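Long-range contacts in uncharacterized protein (Bacteroides uniformis, PDB 4K61), which is of unknown function but belongs to the putative beta-lactamase-inhibitor-like, PepSY-like family, whose fold probably resembles that of beta-lactamase inhibitor proteins: residues A68-F73 with F115-G119; W3-Q9 with A23-D27; V89-W94 with A136-L140; G39-K43 with Q55-W59; Q108-Q112 with A124-T128. All coordinates share one frame; numbering follows the deposited sequence. Where two conformers were deposited one is given.

Contact 1 (A68-F73 with F115-G119); sequences AVYNAF and FTPTG
Apolar packing of a helix against a hairpin turn makes this contact: Ala68, Val69, Ala72 and Phe73, on helix 67-75, rest on the last residue of strand 110-115 and the turn that follows it. Val69 splits its two methyls between ring and backbone. CG1 lies over one face of the Phe115 ring, a CH-pi contact 4.3 Å from the centroid, set off from the centre toward the rim. CG2 faces the start of the turn instead and comes within 3.3 Å of Thr116 O. The split follows from chi1 of 174°, which puts CG1 anti to the backbone N and CG2 anti to the carbonyl carbon.

The turn itself is a type I beta turn from Thr116 to Gly119, closed by Gly119 N to Thr116 O at 2.9 Å, and it joins strands 110-115 and 121-126 as a beta hairpin at one edge of the antiparallel sheet. Gly119 adopts a positive phi of 91° here, and its CA is only 4.1 Å from Val69 CA, close enough for the helix to lie directly on the turn. One helical turn on from Ala68, whose CB touches Thr118 O at 3.4 Å, Ala72 CB meets Gly119 O. Phe115 CE2 touches Ala72 CB, and CZ goes on to the edge of the Phe73 ring, 3.8 Å from Phe73 CB. The far end of Phe73 runs on toward Val83, Val100 and Val102 of the sheet. On the turn, the hydroxyls of Thr116 and Thr118 are both hydrogen-bonded to the Glu120 carboxylate.

Contact 2 (W3-Q9 with A23-D27); sequences WAPADVQ and AWSHD
The Trp24 indole carries Ala4 on one face: CB sits 3.8 Å from the centroid of the six-membered ring, a CH-pi contact displaced toward the rim. At the ring's edge, in its plane, a water accepts from Trp24 NE1 at 2.8 Å and donates to Gln9 OE1, bridging indole and amide. Val8 CG1 comes in obliquely on the far end of the indole, 3.5 Å from Trp24 CZ3, while Gln9 CG lies near CZ2. The Trp24 torsion matters here: with chi1 -69° its CG is anti to the carbonyl carbon, and the indole extends from the strand beneath Ala4 and the first turn of the helix.

This is the packing of helix 6-15, with the loop leading into it, on strand 23-27, an outermost strand of the antiparallel sheet. Phe46 of strand 40-46 touches both Val8 and Trp24, and Ala33 lies against Trp24 from the adjacent strand. Pro5 occupies the N-cap position of the helix. Gln9 folds back over this start, its NE2 bonding to Ala4 O at 2.9 Å and 164°, with the donor above the carbonyl plane.

Earlier in the loop, at Trp3, the contact turns polar. His26 NE2 donates to Trp3 O at 2.8 Å, the acceptor lying in the imidazole plane although the bond is bent to 143°. The His26 and Trp3 rings meet obliquely, and the Trp3 indole also approaches the strand backbone, CE3 being 3.2 Å from Trp24 O. His26 has Tyr31 as an edge-to-face partner.

Contact 3 (V89-W94 with A136-L140); sequences VQFPKW and AATFL
The C-terminal end of the chain, a weakly bonded helical turn about residues 136-139, packs here on the antiparallel beta-sheet, where strand 82-90 runs out into the loop before strand 97-103. Phe139 and Val89 approach from opposite directions: Val89 CG1 stands over the centre of the Phe139 ring, 4.2 Å from the centroid and 8° off its normal, a nearly vertical CH-pi contact. The opposite face of that ring is taken by Thr138 CG2 of its own turn. Phe91 crosses Phe139 at about a right angle, presenting its edge, so that CE1 lies 3.9 Å from Phe139 CB.

Within the loop, Trp94 folds back over Phe91, with CE3 3.6 Å above the centre of one face of the phenyl ring. Met54 and Gln56 of strand 52-58, Ile97 of strand 97-103 and Leu114 of strand 110-115 also touch Phe139, which thus lies across several strands. Ala136 O takes bonds from both Phe139 N and Leu140 N, closing the turn just before the terminal carboxylate. Leu140 reaches back to the loop with one methyl, CD2, 3.7 Å from Trp94 CZ3.

Contact 4 (G39-K43 with Q55-W59); sequences GFDTK and QQTDW
Thr42 and Thr57, directly across from each other, share one rotamer: OG1 is anti to the carbonyl carbon (chi1 -53° and -58°), which turns both hydroxyls to the same water, 2.8 Å from Thr42 OG1 and 2.8 Å from Thr57 OG1. Thr42 CG2 meanwhile meets the aliphatic part of Gln55, at CG. Phe40 leans across to the end of the other strand, where its ring edge, at CD2, meets Asp58 O in plane at 3.4 Å and CE2 approaches Trp59 CD1.

The backbones form an antiparallel beta hairpin. Thr42 and Thr57 are a non-hydrogen-bonded pair, and Lys43 and Gln56 a hydrogen-bonded one, with Lys43 N to Gln56 O at 2.9 Å and Gln56 N to Lys43 O at 2.8 Å. Beyond the threonines, Asp58 N gives Asp41 O an almost straight bond of 176°. Next to it a water inserts between the strands, accepting from Asp41 N and donating to Asp58 O, where the pairing begins to open.

On the Lys43 and Gln56 face, Lys43 NZ forms a salt bridge with Asp41 OD2 at 2.9 Å and a second with Asp34. The hairpin lies inside the sheet: strand 30-37 pairs with it through Phe35 and Thr42, and strand 82-90 through Gln90 and Trp88, whose ring stacks on Trp59.

Contact 5 (Q108-Q112 with A124-T128); sequences QTKYQ and ARNVT
Gln112 and Arg125 face each other as the hydrogen-bonded pair of an antiparallel beta hairpin, strands 110-115 and 121-126, the latter at the edge of the sheet. From Gln112 CB, which rests on Val127 CG1 at 3.8 Å, the chain leaves with CG anti to the backbone N (chi1 178°) and stays extended, carrying its amide alongside the arginine. Its OE1 accepts from Arg125 NH2 at 3.0 Å along a nearly straight N-H (173°). OE1 lies in the guanidinium plane, although the donor is tilted from the plane of the amide. A water completes the link, donating to both Gln112 OE1 and Gln112 O and accepting from Arg125 NE. The other end of the amide, NE2, is bonded to Pro133 O, and Arg125 NH2 is also bonded to Thr138 OG1.

On the other face Tyr111 and Asn126 form the non-hydrogen-bonded pair, the phenol ring running obliquely past Asn126, with CE1 3.9 Å from Asn126 CB, and one water joining Tyr111 OH to Asn126 ND2.

Where the strands end, side chains take over from the ladder. Val127 N still reaches Lys110 O, but the next acceptor is a hydroxyl. Asn126 OD1 closes an Asx turn by accepting from Thr128 N, and it takes the hydroxyl proton of Thr128 as well. Thr128 OG1, its proton so committed, accepts from Lys110 N at 2.9 Å and 168°.

From the N terminus, contact 2 closes first, laying the opening loop and helix on edge strand 23-27. Contact 4 follows in series as the 40-46/52-58 hairpin. Two long closures, contacts 1 and 3, then interlock with the short 110-115/121-126 hairpin of contact 5. Contact 1 runs from helix 67-75 to the turn after strand 110-115 and crosses both contact 3 and contact 5, while contact 5 nests within the loop closed by contact 3. The C-terminal turn of contact 3 touches three of the others: Ala136 N probably bonds to Asp27 of contact 2, Phe139 packs on Gln56 of contact 4, and Thr138 meets Arg125 of contact 5. Contacts 1 and 2 lie on opposite sides of the chain's centre.

Contact 1 (A68-F73 with F115-G119)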
# COMPACT_ATOMS: atom_id res chain seq x y z
N ALA A 68 18.49 -2.17 2.54
CA ALA A 68 18.81 -1.50 1.27
C ALA A 68 17.87 -0.32 1.02
O ALA A 68 18.29 0.72 0.54
CB ALA A 68 18.73 -2.48 0.10
N VAL A 69 16.60 -0.51 1.34
CA VAL A 69 15.60 0.54 1.20
C VAL A 69 15.84 1.67 2.20
O VAL A 69 15.84 2.83 1.82
CB VAL A 69 14.17 -0.02 1.29
CG1 VAL A 69 13.15 1.11 1.28
CG2 VAL A 69 13.91 -0.98 0.13
N TYR A 70 16.09 1.32 3.45
CA TYR A 70 16.41 2.31 4.48
C TYR A 70 17.60 3.17 4.05
O TYR A 70 17.53 4.40 4.04
CB TYR A 70 16.69 1.64 5.82
CG TYR A 70 16.82 2.61 6.96
CD1 TYR A 70 18.01 3.30 7.19
CD2 TYR A 70 15.74 2.85 7.81
CE1 TYR A 70 18.13 4.20 8.25
CE2 TYR A 70 15.84 3.74 8.87
CZ TYR A 70 17.04 4.41 9.09
OH TYR A 70 17.14 5.30 10.14
N ASN A 71 18.67 2.50 3.65
CA ASN A 71 19.86 3.21 3.20
C ASN A 71 19.61 4.09 2.00
O ASN A 71 20.11 5.20 1.95
CB ASN A 71 21.00 2.23 2.91
CG ASN A 71 21.47 1.53 4.15
OD1 ASN A 71 21.29 2.02 5.26
ND2 ASN A 71 22.05 0.35 3.98
N ALA A 72 18.82 3.62 1.05
CA ALA A 72 18.54 4.38 -0.16
C ALA A 72 17.69 5.59 0.17
O ALA A 72 17.92 6.68 -0.36
CB ALA A 72 17.89 3.53 -1.22
N PHE A 73 16.71 5.42 1.06
CA PHE A 73 15.89 6.54 1.48
C PHE A 73 16.75 7.59 2.18
O PHE A 73 16.64 8.78 1.89
CB PHE A 73 14.75 6.08 2.41
CG PHE A 73 14.00 7.21 3.02
CD1 PHE A 73 13.07 7.91 2.30
CD2 PHE A 73 14.28 7.60 4.34
CE1 PHE A 73 12.39 8.99 2.84
CE2 PHE A 73 13.60 8.69 4.89
CZ PHE A 73 12.66 9.38 4.15
N PHE A 115 10.12 2.42 -3.97
CA PHE A 115 11.37 1.72 -4.00
C PHE A 115 11.16 0.25 -4.37
O PHE A 115 10.18 -0.38 -3.92
CB PHE A 115 12.00 1.71 -2.61
CG PHE A 115 12.40 3.05 -2.09
CD1 PHE A 115 11.50 3.84 -1.37
CD2 PHE A 115 13.69 3.52 -2.28
CE1 PHE A 115 11.91 5.05 -0.84
CE2 PHE A 115 14.08 4.74 -1.80
CZ PHE A 115 13.21 5.51 -1.07
N THR A 116 12.09 -0.33 -5.12
CA THR A 116 12.15 -1.78 -5.22
C THR A 116 12.66 -2.33 -3.87
O THR A 116 13.20 -1.57 -3.05
CB THR A 116 13.14 -2.24 -6.30
OG1 THR A 116 14.47 -1.85 -5.94
CG2 THR A 116 12.78 -1.62 -7.63
N PRO A 117 12.51 -3.64 -3.65
CA PRO A 117 12.98 -4.19 -2.37
C PRO A 117 14.49 -4.07 -2.17
O PRO A 117 14.97 -4.17 -1.04
CB PRO A 117 12.52 -5.65 -2.44
CG PRO A 117 11.36 -5.65 -3.38
CD PRO A 117 11.78 -4.65 -4.43
N THR A 118 15.25 -3.85 -3.24
CA THR A 118 16.70 -3.64 -3.14
C THR A 118 17.08 -2.15 -3.11
O THR A 118 18.24 -1.81 -3.21
CB THR A 118 17.46 -4.35 -4.29
OG1 THR A 118 16.88 -4.02 -5.57
CG2 THR A 118 17.40 -5.87 -4.11
N GLY A 119 16.10 -1.27 -3.01
CA GLY A 119 16.34 0.16 -2.78
C GLY A 119 16.49 1.07 -3.98
O GLY A 119 16.81 2.26 -3.82

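Contact 2 (W3-Q9 with A23-D27)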
# COMPACT_ATOMS: atom_id res chain seq x y z
N TRP A 3 -22.06 -3.96 -0.65
CA TRP A 3 -20.63 -3.70 -0.42
C TRP A 3 -19.63 -4.59 -1.13
O TRP A 3 -18.77 -4.06 -1.85
CB TRP A 3 -20.31 -3.54 1.07
CG TRP A 3 -20.73 -2.18 1.53
CD1 TRP A 3 -21.90 -1.84 2.16
CD2 TRP A 3 -20.02 -0.96 1.30
NE1 TRP A 3 -21.95 -0.48 2.36
CE2 TRP A 3 -20.81 0.09 1.84
CE3 TRP A 3 -18.81 -0.64 0.67
CZ2 TRP A 3 -20.40 1.43 1.80
CZ3 TRP A 3 -18.40 0.70 0.63
CH2 TRP A 3 -19.19 1.71 1.20
N ALA A 4 -19.70 -5.91 -0.93
CA ALA A 4 -18.86 -6.87 -1.67
C ALA A 4 -19.66 -8.13 -2.00
O ALA A 4 -20.34 -8.66 -1.13
CB ALA A 4 -17.67 -7.22 -0.85
N PRO A 5 -19.65 -8.58 -3.29
CA PRO A 5 -20.37 -9.79 -3.67
C PRO A 5 -19.83 -11.02 -2.96
O PRO A 5 -18.71 -11.01 -2.49
CB PRO A 5 -20.13 -9.93 -5.18
CG PRO A 5 -19.43 -8.71 -5.60
CD PRO A 5 -18.88 -8.01 -4.40
N ALA A 6 -20.65 -12.08 -2.92
CA ALA A 6 -20.32 -13.31 -2.19
C ALA A 6 -19.01 -13.96 -2.68
O ALA A 6 -18.19 -14.37 -1.86
CB ALA A 6 -21.45 -14.29 -2.26
N ASP A 7 -18.79 -14.02 -3.99
CA ASP A 7 -17.54 -14.62 -4.52
C ASP A 7 -16.27 -13.83 -4.17
O ASP A 7 -15.20 -14.42 -3.99
CB ASP A 7 -17.61 -14.84 -6.02
CG ASP A 7 -17.70 -13.53 -6.82
OD1 ASP A 7 -17.98 -12.46 -6.24
OD2 ASP A 7 -17.51 -13.58 -8.06
N VAL A 8 -16.38 -12.51 -4.05
CA VAL A 8 -15.24 -11.70 -3.55
C VAL A 8 -14.98 -11.95 -2.08
O VAL A 8 -13.83 -12.12 -1.65
CB VAL A 8 -15.48 -10.20 -3.82
CG1 VAL A 8 -14.44 -9.34 -3.13
CG2 VAL A 8 -15.46 -9.94 -5.32
N GLN A 9 -16.04 -11.99 -1.27
CA GLN A 9 -15.87 -12.28 0.15
C GLN A 9 -15.27 -13.67 0.33
O GLN A 9 -14.40 -13.86 1.19
CB GLN A 9 -17.21 -12.16 0.91
CG GLN A 9 -17.75 -10.74 0.89
CD GLN A 9 -18.87 -10.52 1.89
OE1 GLN A 9 -18.76 -10.89 3.05
NE2 GLN A 9 -19.95 -9.90 1.44
N ALA A 23 -13.53 -4.66 6.82
CA ALA A 23 -14.28 -3.52 6.29
C ALA A 23 -14.10 -3.46 4.78
O ALA A 23 -12.98 -3.39 4.29
CB ALA A 23 -13.79 -2.23 6.92
N TRP A 24 -15.21 -3.43 4.05
CA TRP A 24 -15.19 -3.37 2.58
C TRP A 24 -15.45 -1.97 2.04
O TRP A 24 -16.31 -1.23 2.54
CB TRP A 24 -16.25 -4.32 1.99
CG TRP A 24 -15.93 -5.77 2.19
CD1 TRP A 24 -16.41 -6.57 3.16
CD2 TRP A 24 -15.09 -6.59 1.36
NE1 TRP A 24 -15.89 -7.85 3.02
CE2 TRP A 24 -15.07 -7.88 1.92
CE3 TRP A 24 -14.30 -6.34 0.23
CZ2 TRP A 24 -14.32 -8.93 1.38
CZ3 TRP A 24 -13.57 -7.40 -0.33
CH2 TRP A 24 -13.60 -8.67 0.25
N SER A 25 -14.71 -1.61 1.00
CA SER A 25 -14.91 -0.36 0.29
C SER A 25 -14.71 -0.58 -1.21
O SER A 25 -14.39 -1.69 -1.64
CB SER A 25 -13.97 0.74 0.82
OG SER A 25 -12.63 0.41 0.57
N HIS A 26 -15.00 0.47 -1.98
CA HIS A 26 -14.88 0.45 -3.43
C HIS A 26 -13.78 1.44 -3.82
O HIS A 26 -13.66 2.50 -3.20
CB HIS A 26 -16.21 0.90 -4.04
CG HIS A 26 -17.30 -0.12 -3.93
ND1 HIS A 26 -18.36 -0.12 -4.82
CD2 HIS A 26 -17.52 -1.16 -3.09
CE1 HIS A 26 -19.19 -1.10 -4.51
NE2 HIS A 26 -18.71 -1.74 -3.46
N ASP A 27 -12.94 1.09 -4.79
CA ASP A 27 -11.81 1.94 -5.21
C ASP A 27 -11.73 1.74 -6.71
O ASP A 27 -11.31 0.70 -7.20
CB ASP A 27 -10.52 1.50 -4.52
CG ASP A 27 -9.30 2.35 -4.92
OD1 ASP A 27 -9.42 3.28 -5.75
OD2 ASP A 27 -8.20 2.04 -4.38
O HOH W 1 -16.46 -10.15 4.50

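Contact 3 (V89-W94 with A136-L140)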
# COMPACT_ATOMS: atom_id res chain seq x y z
N VAL A 89 3.87 -3.12 -0.73
CA VAL A 89 2.90 -3.33 -1.79
C VAL A 89 3.30 -4.58 -2.58
O VAL A 89 4.40 -4.67 -3.17
CB VAL A 89 2.88 -2.13 -2.75
CG1 VAL A 89 1.78 -2.31 -3.78
CG2 VAL A 89 2.71 -0.82 -2.00
N GLN A 90 2.36 -5.52 -2.65
CA GLN A 90 2.58 -6.78 -3.34
C GLN A 90 1.50 -7.02 -4.40
O GLN A 90 0.37 -6.47 -4.34
CB GLN A 90 2.56 -7.93 -2.33
CG GLN A 90 3.66 -7.86 -1.27
CD GLN A 90 3.49 -8.97 -0.23
OE1 GLN A 90 2.74 -8.83 0.73
NE2 GLN A 90 4.14 -10.08 -0.46
N PHE A 91 1.88 -7.81 -5.38
CA PHE A 91 1.09 -8.08 -6.59
C PHE A 91 1.23 -9.54 -6.97
O PHE A 91 2.25 -10.17 -6.67
CB PHE A 91 1.61 -7.27 -7.78
CG PHE A 91 1.73 -5.81 -7.54
CD1 PHE A 91 0.63 -4.99 -7.61
CD2 PHE A 91 2.98 -5.25 -7.29
CE1 PHE A 91 0.75 -3.63 -7.42
CE2 PHE A 91 3.11 -3.91 -7.10
CZ PHE A 91 2.01 -3.08 -7.15
N PRO A 92 0.23 -10.09 -7.69
CA PRO A 92 0.32 -11.49 -8.02
C PRO A 92 1.41 -11.78 -9.04
O PRO A 92 2.01 -12.84 -8.97
CB PRO A 92 -1.08 -11.82 -8.57
CG PRO A 92 -1.69 -10.51 -8.93
CD PRO A 92 -1.10 -9.52 -7.99
N LYS A 93 1.69 -10.83 -9.94
CA LYS A 93 2.64 -11.10 -11.03
C LYS A 93 3.75 -10.06 -11.22
O LYS A 93 4.53 -10.18 -12.15
CB LYS A 93 1.88 -11.24 -12.35
CG LYS A 93 0.85 -12.35 -12.32
CD LYS A 93 0.12 -12.49 -13.65
CE LYS A 93 -1.04 -13.47 -13.53
NZ LYS A 93 -1.63 -13.75 -14.87
N TRP A 94 3.82 -9.05 -10.37
CA TRP A 94 4.86 -8.02 -10.49
C TRP A 94 5.69 -7.97 -9.24
O TRP A 94 5.28 -8.48 -8.20
CB TRP A 94 4.23 -6.66 -10.67
CG TRP A 94 3.18 -6.59 -11.73
CD1 TRP A 94 3.05 -7.38 -12.85
CD2 TRP A 94 2.15 -5.62 -11.82
NE1 TRP A 94 1.97 -6.97 -13.58
CE2 TRP A 94 1.39 -5.90 -12.97
CE3 TRP A 94 1.76 -4.56 -11.01
CZ2 TRP A 94 0.30 -5.13 -13.35
CZ3 TRP A 94 0.67 -3.81 -11.37
CH2 TRP A 94 -0.05 -4.09 -12.53
N ALA A 136 -5.57 2.34 -6.13
CA ALA A 136 -5.33 1.53 -7.33
C ALA A 136 -4.74 2.29 -8.53
O ALA A 136 -3.99 1.72 -9.34
CB ALA A 136 -6.65 0.88 -7.73
N ALA A 137 -5.12 3.56 -8.67
CA ALA A 137 -4.68 4.38 -9.82
C ALA A 137 -3.15 4.51 -9.88
O ALA A 137 -2.57 4.60 -10.96
CB ALA A 137 -5.33 5.75 -9.75
N THR A 138 -2.52 4.48 -8.71
CA THR A 138 -1.05 4.59 -8.59
C THR A 138 -0.35 3.38 -9.16
O THR A 138 0.67 3.49 -9.84
CB THR A 138 -0.67 4.75 -7.13
OG1 THR A 138 -1.25 5.97 -6.66
CG2 THR A 138 0.84 4.77 -6.93
N PHE A 139 -0.92 2.20 -8.94
CA PHE A 139 -0.19 0.98 -9.21
C PHE A 139 -0.70 0.14 -10.35
O PHE A 139 0.09 -0.59 -10.98
CB PHE A 139 -0.16 0.14 -7.92
CG PHE A 139 0.51 0.82 -6.76
CD1 PHE A 139 1.91 0.87 -6.69
CD2 PHE A 139 -0.23 1.41 -5.75
CE1 PHE A 139 2.53 1.49 -5.63
CE2 PHE A 139 0.39 1.98 -4.65
CZ PHE A 139 1.78 2.05 -4.60
N LEU A 140 -1.99 0.19 -10.61
CA LEU A 140 -2.58 -0.87 -11.45
C LEU A 140 -2.81 -0.47 -12.92
O LEU A 140 -2.56 0.66 -13.30
CB LEU A 140 -3.85 -1.41 -10.79
CG LEU A 140 -3.49 -2.22 -9.52
CD1 LEU A 140 -4.74 -2.63 -8.75
CD2 LEU A 140 -2.65 -3.44 -9.86
OXT LEU A 140 -3.19 -1.30 -13.77

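Contact 4 (G39-K43 with Q55-W59)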
# COMPACT_ATOMS: atom_id res chain seq x y z
N GLY A 39 -1.68 -8.00 13.60
CA GLY A 39 -1.44 -6.68 14.11
C GLY A 39 -1.09 -5.62 13.10
O GLY A 39 -0.88 -4.48 13.49
N PHE A 40 -1.08 -5.96 11.83
CA PHE A 40 -0.78 -5.02 10.77
C PHE A 40 -2.03 -4.81 9.95
O PHE A 40 -2.65 -5.78 9.50
CB PHE A 40 0.33 -5.58 9.87
CG PHE A 40 1.67 -5.52 10.49
CD1 PHE A 40 2.11 -6.57 11.31
CD2 PHE A 40 2.49 -4.44 10.31
CE1 PHE A 40 3.35 -6.52 11.91
CE2 PHE A 40 3.74 -4.39 10.91
CZ PHE A 40 4.16 -5.42 11.72
N ASP A 41 -2.36 -3.56 9.68
CA ASP A 41 -3.40 -3.26 8.74
C ASP A 41 -3.02 -3.80 7.37
O ASP A 41 -1.92 -3.57 6.87
CB ASP A 41 -3.66 -1.77 8.62
CG ASP A 41 -4.77 -1.48 7.61
OD1 ASP A 41 -5.94 -1.82 7.91
OD2 ASP A 41 -4.48 -0.99 6.52
N THR A 42 -3.95 -4.52 6.76
CA THR A 42 -3.77 -5.18 5.47
C THR A 42 -4.94 -4.87 4.58
O THR A 42 -6.08 -4.92 5.01
CB THR A 42 -3.66 -6.71 5.65
OG1 THR A 42 -2.65 -7.01 6.62
CG2 THR A 42 -3.37 -7.44 4.35
N LYS A 43 -4.65 -4.54 3.33
CA LYS A 43 -5.66 -4.25 2.36
C LYS A 43 -5.43 -5.10 1.15
O LYS A 43 -4.29 -5.31 0.71
CB LYS A 43 -5.69 -2.76 1.96
CG LYS A 43 -6.28 -1.85 3.02
CD LYS A 43 -6.20 -0.39 2.58
CE LYS A 43 -6.90 0.52 3.55
NZ LYS A 43 -6.12 0.64 4.80
N GLN A 55 -2.04 -6.20 -2.83
CA GLN A 55 -2.15 -6.23 -1.40
C GLN A 55 -1.18 -5.22 -0.81
O GLN A 55 -0.09 -5.04 -1.32
CB GLN A 55 -1.79 -7.61 -0.86
CG GLN A 55 -1.71 -7.69 0.67
CD GLN A 55 -1.46 -9.11 1.11
OE1 GLN A 55 -2.40 -9.91 1.22
NE2 GLN A 55 -0.21 -9.45 1.34
N GLN A 56 -1.62 -4.56 0.24
CA GLN A 56 -0.79 -3.62 0.95
C GLN A 56 -0.75 -3.97 2.41
O GLN A 56 -1.77 -4.22 3.05
CB GLN A 56 -1.29 -2.20 0.76
CG GLN A 56 -1.12 -1.70 -0.67
CD GLN A 56 -1.64 -0.30 -0.87
OE1 GLN A 56 -2.05 0.39 0.06
NE2 GLN A 56 -1.65 0.13 -2.13
N THR A 57 0.46 -3.96 2.96
CA THR A 57 0.64 -4.09 4.41
C THR A 57 1.20 -2.78 4.95
O THR A 57 2.20 -2.24 4.45
CB THR A 57 1.62 -5.23 4.70
OG1 THR A 57 1.12 -6.43 4.12
CG2 THR A 57 1.83 -5.43 6.17
N ASP A 58 0.50 -2.23 5.93
CA ASP A 58 0.85 -0.95 6.51
C ASP A 58 1.88 -1.21 7.57
O ASP A 58 1.59 -1.57 8.69
CB ASP A 58 -0.38 -0.28 7.10
CG ASP A 58 -0.10 1.13 7.60
OD1 ASP A 58 1.06 1.55 7.57
OD2 ASP A 58 -1.06 1.81 8.02
N TRP A 59 3.13 -1.02 7.17
CA TRP A 59 4.25 -1.23 8.05
C TRP A 59 4.40 -0.13 9.08
O TRP A 59 4.96 -0.36 10.14
CB TRP A 59 5.52 -1.35 7.22
CG TRP A 59 5.85 -2.73 6.72
CD1 TRP A 59 5.44 -3.94 7.23
CD2 TRP A 59 6.78 -3.05 5.69
NE1 TRP A 59 5.99 -4.98 6.51
CE2 TRP A 59 6.84 -4.46 5.58
CE3 TRP A 59 7.58 -2.28 4.85
CZ2 TRP A 59 7.66 -5.11 4.65
CZ3 TRP A 59 8.35 -2.90 3.92
CH2 TRP A 59 8.40 -4.31 3.83
O HOH W 2 -0.54 -1.53 10.41
O HOH W 3 -2.69 -1.54 4.28
O HOH W 4 -0.24 -8.26 5.80

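Contact 5 (Q108-Q112 with A124-T128)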
# COMPACT_ATOMS: atom_id res chain seq x y z
N GLN A 108 2.83 21.68 4.11
CA GLN A 108 1.76 21.15 3.25
C GLN A 108 2.30 20.01 2.37
O GLN A 108 1.63 19.00 2.17
CB GLN A 108 1.14 22.25 2.34
CG GLN A 108 1.04 23.66 2.89
CD GLN A 108 2.01 24.60 2.23
OE1 GLN A 108 2.20 24.55 1.02
NE2 GLN A 108 2.63 25.46 3.02
N THR A 109 3.51 20.18 1.89
CA THR A 109 4.05 19.32 0.83
C THR A 109 4.25 17.85 1.23
O THR A 109 4.94 17.56 2.20
CB THR A 109 5.37 19.89 0.31
OG1 THR A 109 5.19 21.27 -0.02
CG2 THR A 109 5.82 19.17 -0.93
N LYS A 110 3.68 16.94 0.44
CA LYS A 110 3.86 15.50 0.65
C LYS A 110 4.40 14.84 -0.62
O LYS A 110 3.96 15.18 -1.73
CB LYS A 110 2.55 14.87 1.06
CG LYS A 110 2.07 15.34 2.45
CD LYS A 110 0.68 14.85 2.78
CE LYS A 110 0.33 14.87 4.26
NZ LYS A 110 0.96 15.99 4.99
N TYR A 111 5.36 13.93 -0.45
CA TYR A 111 5.91 13.14 -1.55
C TYR A 111 5.71 11.67 -1.28
O TYR A 111 5.76 11.21 -0.11
CB TYR A 111 7.41 13.38 -1.76
CG TYR A 111 7.76 14.79 -2.13
CD1 TYR A 111 7.54 15.26 -3.43
CD2 TYR A 111 8.28 15.67 -1.21
CE1 TYR A 111 7.82 16.57 -3.79
CE2 TYR A 111 8.59 16.98 -1.56
CZ TYR A 111 8.36 17.43 -2.85
OH TYR A 111 8.66 18.72 -3.19
N GLN A 112 5.44 10.93 -2.34
CA GLN A 112 5.41 9.49 -2.29
C GLN A 112 6.55 8.94 -3.14
O GLN A 112 6.65 9.26 -4.35
CB GLN A 112 4.10 8.96 -2.80
CG GLN A 112 4.02 7.43 -2.81
CD GLN A 112 2.80 6.97 -3.61
OE1 GLN A 112 2.80 6.98 -4.86
NE2 GLN A 112 1.78 6.57 -2.89
N ALA A 124 8.86 8.88 -8.00
CA ALA A 124 8.54 9.79 -6.88
C ALA A 124 7.56 10.81 -7.40
O ALA A 124 7.69 11.30 -8.54
CB ALA A 124 9.80 10.46 -6.34
N ARG A 125 6.60 11.17 -6.56
CA ARG A 125 5.57 12.11 -6.94
C ARG A 125 5.21 13.04 -5.80
O ARG A 125 5.23 12.63 -4.63
CB ARG A 125 4.32 11.37 -7.35
CG ARG A 125 4.50 10.68 -8.71
CD ARG A 125 3.21 10.03 -9.18
NE ARG A 125 2.69 9.15 -8.15
CZ ARG A 125 1.45 8.69 -8.13
NH1 ARG A 125 0.61 8.99 -9.12
NH2 ARG A 125 1.05 7.89 -7.14
N ASN A 126 4.89 14.27 -6.18
CA ASN A 126 4.27 15.20 -5.24
C ASN A 126 2.82 14.79 -5.13
O ASN A 126 2.03 14.94 -6.08
CB ASN A 126 4.43 16.62 -5.74
CG ASN A 126 3.87 17.64 -4.79
OD1 ASN A 126 2.86 17.38 -4.13
ND2 ASN A 126 4.48 18.82 -4.77
N VAL A 127 2.43 14.32 -3.97
CA VAL A 127 1.07 13.83 -3.76
C VAL A 127 0.24 14.73 -2.85
O VAL A 127 -0.81 14.30 -2.37
CB VAL A 127 1.04 12.37 -3.22
CG1 VAL A 127 1.60 11.42 -4.26
CG2 VAL A 127 1.77 12.20 -1.88
N THR A 128 0.73 15.93 -2.59
CA THR A 128 0.05 16.91 -1.74
C THR A 128 -1.43 17.02 -2.05
O THR A 128 -2.26 17.10 -1.15
CB THR A 128 0.69 18.29 -1.88
OG1 THR A 128 2.09 18.19 -1.65
CG2 THR A 128 0.08 19.29 -0.90
O HOH W 5 7.33 19.16 -6.08
O HOH W 6 5.07 7.88 -6.49